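Local structure of geranyltranstransferase (Marinomonas sp. MED121, 4F62) at residues K6-S9 / T10-S14; D62-S65 / L66-A69. The protein probably condenses isopentenyl diphosphate with allylic diphosphates to make a prenyl diphosphate such as farnesyl diphosphate. All coordinates share one frame; numbering follows the deposited sequence.

In the fold
Contact 1 (6-14) is a stretch of helix 5-23. Contact 2 (62-69) is the start of helix 65-86 with the loop before it. Their centres are about 15 Å apart. Their nearest atoms are about 4 Å apart, and they do not touch. Helix 48-60 bridges them: Gln58 meets Phe8 and Ile63, and Tyr54 meets Thr12, Ile63 and Thr67. Arg15 is a second link, bonded to Tyr11 in contact 1 and to Asp68 in contact 2. Helix 65-86 runs on from contact 2 to an aspartate-rich motif that, as in relatives, probably binds diphosphate through magnesium. Contact 2 is at the opposite end of that helix.

Contact 1: residues K6-S9 / T10-S14; sequences KQFS and TYTQS
Ser9 O accepts the backbone N-H of Gln13 at 2.9 Å. The Gln13 side chain passes beside this oxygen, with CG 3.2 Å from Ser9 O. Its amide end is held by a water on OE1 at 3.0 Å and by NE2 bonding Lys46 O. Ser9 OG turns back along the helix and is hydrogen-bonded to Leu5 O. Thr10 grips the carbonyl of Lys6 twice: OG1 donates to Lys6 O at 3.0 Å, and Thr10 N reaches that oxygen from the opposite face of its plane. The stretch is regular alpha-helix near the start of helix 5-23, with i to i+4 bonds at each step. Thr12 repeats the double grip on Phe8 O, its OG1 donating at 2.9 Å and its N bonding from the other face. The Thr12 methyl CG2 lies over one face of the Phe8 ring, offset toward the rim. It is 3.8 Å from the ring centroid, a CH-pi contact. Phe8 CG is anti to the backbone N (chi1 -174°), which brings the ring to the methyl. Ser9 and Thr12 also rest on Met51 of helix 48-60, while Phe8 packs on Gln58 of that helix.

Contact 2: residues D62-S65 / L66-A69; sequences DISS and LTDA
Ser64 N donates to Thr67 OG1 at 2.9 Å, in a fairly straight bond with an N-H...O angle of 159°. Ser64 is the N-cap of helix 65-86, and Thr67 is three residues further on. The bond is one half of a capping box. The other half is missing, because the Ser64 side chain makes no capping bond. Its OG turns back into the loop and donates to Asp62 O at 3.1 Å, from above the carbonyl plane. Thr67 OG1 stands beside its own backbone N (chi1 -45°), facing the loop, and it is also hydrogen-bonded to Ser195 OG. A valine here would probably leave the Ser64 N-H without its acceptor and the Ser195 hydroxyl without this partner.

Ser64 O takes two backbone donors. Asp68 N comes in the carbonyl plane at 3.1 Å. Thr67 N comes from well above it at 2.9 Å, with a bent N-H...O angle of 130°. Ser65 O accepts Ala69 N at 2.9 Å, the next bond of the helix. Beside these bonds, Ile63 CG2 packs on Thr67 CB at 3.9 Å, the two side chains crossing at about a right angle.

OD1 of the buried Asp68 is held from two other helices: it forms a salt bridge with Arg15 NE of helix 5-23 and a hydrogen bond with Tyr54 OH of helix 48-60. The Leu66 side chain packs against Leu136 and Leu140 of helix 134-148, while Ile63 and Thr67 pack on helix 48-60.

Contact 1: residues K6-S9 / T10-S14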
loop_
_atom_site.group_PDB
_atom_site.type_symbol
_atom_site.label_atom_id
_atom_site.label_comp_id
_atom_site.label_asym_id
_atom_site.label_seq_id
_atom_site.Cartn_x
_atom_site.Cartn_y
_atom_site.Cartn_z
ATOM N N LYS A 6 -6.308 -32.032 3.592
ATOM C CA LYS A 6 -5.059 -32.198 4.322
ATOM C C LYS A 6 -3.872 -31.908 3.411
ATOM O O LYS A 6 -3.029 -31.061 3.716
ATOM C CB LYS A 6 -4.955 -33.614 4.880
ATOM C CG LYS A 6 -3.628 -33.918 5.551
ATOM C CD LYS A 6 -3.456 -35.414 5.784
ATOM C CE LYS A 6 -2.118 -35.718 6.446
ATOM N NZ LYS A 6 -2.042 -35.181 7.837
ATOM N N GLN A 7 -3.828 -32.592 2.276
ATOM C CA GLN A 7 -2.738 -32.396 1.317
ATOM C C GLN A 7 -2.726 -31.022 0.679
ATOM O O GLN A 7 -1.666 -30.420 0.509
ATOM C CB GLN A 7 -2.763 -33.478 0.238
ATOM C CG GLN A 7 -2.402 -34.862 0.778
ATOM C CD GLN A 7 -2.078 -35.836 -0.335
ATOM O OE1 GLN A 7 -2.589 -35.705 -1.453
ATOM N NE2 GLN A 7 -1.212 -36.806 -0.047
ATOM N N PHE A 8 -3.900 -30.527 0.314
ATOM C CA PHE A 8 -3.974 -29.246 -0.352
ATOM C C PHE A 8 -3.538 -28.117 0.574
ATOM O O PHE A 8 -2.884 -27.161 0.141
ATOM C CB PHE A 8 -5.392 -28.991 -0.866
ATOM C CG PHE A 8 -5.514 -27.747 -1.696
ATOM C CD1 PHE A 8 -5.217 -27.770 -3.053
ATOM C CD2 PHE A 8 -5.909 -26.547 -1.121
ATOM C CE1 PHE A 8 -5.322 -26.607 -3.827
ATOM C CE2 PHE A 8 -6.021 -25.383 -1.891
ATOM C CZ PHE A 8 -5.722 -25.419 -3.244
ATOM N N SER A 9 -3.906 -28.207 1.849
ATOM C CA SER A 9 -3.506 -27.163 2.798
ATOM C C SER A 9 -1.991 -27.213 3.029
ATOM O O SER A 9 -1.321 -26.186 3.058
ATOM C CB SER A 9 -4.267 -27.300 4.135
ATOM O OG SER A 9 -3.913 -28.497 4.792
ATOM N N THR A 10 -1.458 -28.413 3.197
ATOM C CA THR A 10 -0.012 -28.575 3.319
ATOM C C THR A 10 0.714 -28.003 2.089
ATOM O O THR A 10 1.659 -27.222 2.220
ATOM C CB THR A 10 0.355 -30.052 3.504
ATOM O OG1 THR A 10 -0.258 -30.543 4.700
ATOM C CG2 THR A 10 1.873 -30.237 3.600
ATOM N N TYR A 11 0.255 -28.371 0.896
ATOM C CA TYR A 11 0.878 -27.885 -0.343
ATOM C C TYR A 11 0.886 -26.357 -0.444
ATOM O O TYR A 11 1.942 -25.741 -0.675
ATOM C CB TYR A 11 0.200 -28.511 -1.578
ATOM C CG TYR A 11 0.729 -27.973 -2.899
ATOM C CD1 TYR A 11 1.890 -28.487 -3.473
ATOM C CD2 TYR A 11 0.067 -26.956 -3.566
ATOM C CE1 TYR A 11 2.376 -27.984 -4.684
ATOM C CE2 TYR A 11 0.544 -26.441 -4.766
ATOM C CZ TYR A 11 1.694 -26.960 -5.321
ATOM O OH TYR A 11 2.158 -26.441 -6.506
ATOM N N THR A 12 -0.284 -25.741 -0.276
ATOM C CA THR A 12 -0.399 -24.296 -0.461
ATOM C C THR A 12 0.275 -23.482 0.645
ATOM O O THR A 12 0.832 -22.413 0.387
ATOM C CB THR A 12 -1.874 -23.856 -0.623
ATOM O OG1 THR A 12 -2.619 -24.302 0.504
ATOM C CG2 THR A 12 -2.469 -24.489 -1.864
ATOM N N GLN A 13 0.186 -23.962 1.878
ATOM C CA GLN A 13 0.882 -23.309 2.982
ATOM C C GLN A 13 2.403 -23.327 2.764
ATOM O O GLN A 13 3.051 -22.299 2.897
ATOM C CB GLN A 13 0.493 -23.956 4.327
ATOM C CG GLN A 13 -0.925 -23.564 4.793
ATOM C CD GLN A 13 -1.510 -24.485 5.873
ATOM O OE1 GLN A 13 -0.911 -25.505 6.250
ATOM N NE2 GLN A 13 -2.695 -24.127 6.366
ATOM N N SER A 14 2.962 -24.498 2.442
ATOM C CA SER A 14 4.384 -24.599 2.109
ATOM C C SER A 14 4.713 -23.684 0.931
ATOM O O SER A 14 5.710 -22.956 0.945
ATOM C CB SER A 14 4.766 -26.034 1.756
ATOM O OG SER A 14 4.494 -26.897 2.849
HETATM O O HOH W 1 -1.853 -28.092 7.448
#

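Contact 2: residues D62-S65 / L66-A69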
loop_
_atom_site.group_PDB
_atom_site.type_symbol
_atom_site.label_atom_id
_atom_site.label_comp_id
_atom_site.label_asym_id
_atom_site.label_seq_id
_atom_site.Cartn_x
_atom_site.Cartn_y
_atom_site.Cartn_z
ATOM N N ASP A 62 -4.628 -22.996 -14.454
ATOM C CA ASP A 62 -3.450 -23.491 -13.765
ATOM C C ASP A 62 -2.833 -22.439 -12.836
ATOM O O ASP A 62 -2.845 -21.248 -13.139
ATOM C CB ASP A 62 -2.441 -23.999 -14.789
ATOM C CG ASP A 62 -3.049 -25.042 -15.730
ATOM O OD1 ASP A 62 -3.677 -26.008 -15.230
ATOM O OD2 ASP A 62 -2.921 -24.882 -16.961
ATOM N N ILE A 63 -2.334 -22.892 -11.688
ATOM C CA ILE A 63 -1.608 -22.023 -10.769
ATOM C C ILE A 63 -0.389 -21.444 -11.494
ATOM O O ILE A 63 0.353 -22.174 -12.159
ATOM C CB ILE A 63 -1.156 -22.789 -9.500
ATOM C CG1 ILE A 63 -2.374 -23.247 -8.686
ATOM C CG2 ILE A 63 -0.260 -21.899 -8.648
ATOM C CD1 ILE A 63 -2.059 -24.289 -7.590
ATOM N N SER A 64 -0.194 -20.134 -11.366
ATOM C CA SER A 64 0.801 -19.411 -12.146
ATOM C C SER A 64 1.606 -18.493 -11.249
ATOM O O SER A 64 1.308 -18.372 -10.067
ATOM C CB SER A 64 0.109 -18.562 -13.215
ATOM O OG SER A 64 -0.540 -19.390 -14.157
ATOM N N SER A 65 2.612 -17.833 -11.819
ATOM C CA SER A 65 3.448 -16.930 -11.038
ATOM C C SER A 65 2.617 -15.810 -10.408
ATOM O O SER A 65 2.838 -15.450 -9.247
ATOM C CB SER A 65 4.606 -16.377 -11.882
ATOM O OG SER A 65 4.121 -15.572 -12.940
ATOM N N LEU A 66 1.641 -15.282 -11.149
ATOM C CA LEU A 66 0.761 -14.256 -10.579
ATOM C C LEU A 66 -0.221 -14.820 -9.551
ATOM O O LEU A 66 -0.810 -14.063 -8.781
ATOM C CB LEU A 66 0.015 -13.444 -11.659
ATOM C CG LEU A 66 0.886 -12.509 -12.523
ATOM C CD1 LEU A 66 0.051 -11.794 -13.582
ATOM C CD2 LEU A 66 1.601 -11.488 -11.656
ATOM N N THR A 67 -0.413 -16.135 -9.525
ATOM C CA THR A 67 -1.212 -16.710 -8.439
ATOM C C THR A 67 -0.402 -16.654 -7.148
ATOM O O THR A 67 -0.924 -16.333 -6.068
ATOM C CB THR A 67 -1.568 -18.187 -8.701
ATOM O OG1 THR A 67 -2.011 -18.356 -10.053
ATOM C CG2 THR A 67 -2.656 -18.632 -7.749
ATOM N N ASP A 68 0.880 -17.011 -7.261
ATOM C CA ASP A 68 1.821 -16.850 -6.149
ATOM C C ASP A 68 1.877 -15.401 -5.674
ATOM O O ASP A 68 1.787 -15.132 -4.471
ATOM C CB ASP A 68 3.229 -17.305 -6.552
ATOM C CG ASP A 68 3.377 -18.810 -6.544
ATOM O OD1 ASP A 68 2.760 -19.472 -5.674
ATOM O OD2 ASP A 68 4.099 -19.330 -7.414
ATOM N N ALA A 69 2.024 -14.468 -6.614
ATOM C CA ALA A 69 2.068 -13.049 -6.250
ATOM C C ALA A 69 0.784 -12.602 -5.546
ATOM O O ALA A 69 0.817 -11.858 -4.554
ATOM C CB ALA A 69 2.338 -12.191 -7.487
#